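Local coordinates for uncharacterized protein (Bordetella pertussis, PDB 3FVV) that probably hydrolyses histidinol phosphate to histidinol and phosphate, a late step of histidine biosynthesis, as a magnesium-dependent phosphatase of the HAD-like superfamily, at residues D186-N189 against D190-L193. Numbering follows the deposited sequence.
Sequences DSVN and DVPL
Ser187 and Asp190 meet in the acidic loop that follows strand 180-185 and runs into helix 191-196, which by its sequence and position corresponds to motif IV of HAD-like hydrolases. The chain coils up here through two successive i to i+3 backbone bonds: Asp190 N gives its hydrogen to Ser187 O at 2.9 Å, and Val191 N to Val188 O at 3.2 Å. Serine suits the start of the turn because its short side chain can fold back on the chain; a chi1 of 174° swings OG away from its own N and forward along the chain, where it accepts from Asn189 N at 2.9 Å, an ST turn. Val188 and Val191 lie side by side and point the same way, CG1 of the first 3.9 Å from CG2 of the second, while Val188 also rests on Leu209 and Ile212 of helix 207-216. Proline fits the first turn of a helix, where its missing N-H costs little: Pro192 CD takes the place of an amide hydrogen that would point at Asn189 O, and packs against that oxygen at 3.4 Å. Buried Asp190 turns its carboxylate inward, where OD2 is held by Ser185 OG and by a salt bridge to Lys160. A water 3.1 Å from Asp186 OD1 and 2.8 Å from Asp190 OD2 can donate to either carboxylate. Both acids also approach Asp10, and a sulfate, probably from the crystallisation liquor, lies about 5 Å from the Asp190 side chain. Such a cluster of carboxylates at the C-terminal ends of parallel strands is consistent with the magnesium site of phosphatases with the HAD Rossmann-like fold.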
ATOM      1  N   ASP A 186       8.630  -5.625   1.529  1.00 14.46           N
ATOM      2  CA  ASP A 186       9.566  -5.496   2.665  1.00 14.74           C
ATOM      3  C   ASP A 186       9.222  -6.389   3.835  1.00 14.80           C
ATOM      4  O   ASP A 186      10.060  -6.539   4.719  1.00 14.84           O
ATOM      5  CB  ASP A 186       9.533  -4.099   3.232  1.00 15.24           C
ATOM      6  CG  ASP A 186       8.183  -3.761   3.839  1.00 15.22           C
ATOM      7  OD1 ASP A 186       7.211  -3.985   3.139  1.00 21.91           O
ATOM      8  OD2 ASP A 186       8.082  -3.353   5.010  1.00 18.78           O
ATOM      9  N   SER A 187       8.022  -6.964   3.823  1.00 14.76           N
ATOM     10  CA  SER A 187       7.371  -7.482   5.027  1.00 15.45           C
ATOM     11  C   SER A 187       6.980  -8.941   4.954  1.00 16.01           C
ATOM     12  O   SER A 187       6.526  -9.432   3.905  1.00 15.15           O
ATOM     13  CB  SER A 187       6.082  -6.706   5.246  1.00 16.16           C
ATOM     14  OG  SER A 187       5.335  -7.251   6.315  1.00 16.71           O
ATOM     15  N   VAL A 188       7.064  -9.623   6.101  1.00 16.95           N
ATOM     16  CA  VAL A 188       6.664 -11.012   6.181  1.00 16.81           C
ATOM     17  C   VAL A 188       5.173 -11.132   5.962  1.00 16.34           C
ATOM     18  O   VAL A 188       4.717 -12.192   5.553  1.00 15.50           O
ATOM     19  CB  VAL A 188       7.101 -11.698   7.512  1.00 18.40           C
ATOM     20  CG1 VAL A 188       6.581 -13.115   7.584  1.00 18.14           C
ATOM     21  CG2 VAL A 188       8.635 -11.730   7.623  1.00 16.68           C
ATOM     22  N   ASN A 189       4.419 -10.041   6.178  1.00 15.95           N
ATOM     23  CA  ASN A 189       2.994 -10.002   5.834  1.00 15.07           C
ATOM     24  C   ASN A 189       2.728 -10.356   4.390  1.00 14.54           C
ATOM     25  O   ASN A 189       1.675 -10.865   4.063  1.00 14.29           O
ATOM     26  CB  ASN A 189       2.386  -8.623   6.075  1.00 14.88           C
ATOM     27  CG  ASN A 189       2.076  -8.327   7.561  1.00 17.36           C
ATOM     28  OD1 ASN A 189       2.072  -7.160   7.987  1.00 22.71           O
ATOM     29  ND2 ASN A 189       1.748  -9.333   8.301  1.00 14.93           N
ATOM     30  N   ASP A 190       3.668 -10.045   3.515  1.00 15.08           N
ATOM     31  CA  ASP A 190       3.499 -10.283   2.071  1.00 15.26           C
ATOM     32  C   ASP A 190       4.123 -11.571   1.496  1.00 15.18           C
ATOM     33  O   ASP A 190       4.187 -11.762   0.252  1.00 15.82           O
ATOM     34  CB  ASP A 190       4.015  -9.084   1.295  1.00 16.00           C
ATOM     35  CG  ASP A 190       2.972  -7.972   1.192  1.00 18.89           C
ATOM     36  OD1 ASP A 190       1.780  -8.320   1.345  1.00 18.57           O
ATOM     37  OD2 ASP A 190       3.347  -6.783   0.970  1.00 19.12           O
ATOM     38  N   VAL A 191       4.517 -12.493   2.355  1.00 14.92           N
ATOM     39  CA  VAL A 191       4.979 -13.807   1.882  1.00 15.09           C
ATOM     40  C   VAL A 191       3.904 -14.452   0.967  1.00 15.87           C
ATOM     41  O   VAL A 191       4.220 -15.057  -0.039  1.00 15.91           O
ATOM     42  CB  VAL A 191       5.367 -14.709   3.098  1.00 15.72           C
ATOM     43  CG1 VAL A 191       5.539 -16.288   2.698  1.00 15.53           C
ATOM     44  CG2 VAL A 191       6.609 -14.104   3.853  1.00 13.37           C
ATOM     45  N   PRO A 192       2.606 -14.273   1.273  1.00 16.26           N
ATOM     46  CA  PRO A 192       1.639 -14.883   0.362  1.00 16.18           C
ATOM     47  C   PRO A 192       1.765 -14.479  -1.085  1.00 16.54           C
ATOM     48  O   PRO A 192       1.913 -15.368  -1.956  1.00 17.43           O
ATOM     49  CB  PRO A 192       0.294 -14.468   0.955  1.00 16.56           C
ATOM     50  CG  PRO A 192       0.541 -14.465   2.421  1.00 16.59           C
ATOM     51  CD  PRO A 192       1.976 -13.928   2.565  1.00 17.36           C
ATOM     52  N   LEU A 193       1.814 -13.167  -1.371  1.00 15.58           N
ATOM     53  CA  LEU A 193       1.989 -12.744  -2.758  1.00 14.54           C
ATOM     54  C   LEU A 193       3.441 -13.006  -3.271  1.00 15.08           C
ATOM     55  O   LEU A 193       3.654 -13.297  -4.456  1.00 14.94           O
ATOM     56  CB  LEU A 193       1.592 -11.276  -2.960  1.00 14.59           C
ATOM     57  CG  LEU A 193       1.596 -10.797  -4.404  1.00 12.75           C
ATOM     58  CD1 LEU A 193       0.829 -11.756  -5.292  1.00 11.11           C
ATOM     59  CD2 LEU A 193       1.007  -9.421  -4.477  1.00 14.95           C
TER
HETATM   60  O   HOH W   1       4.324  -5.129   2.993  1.00 23.30           O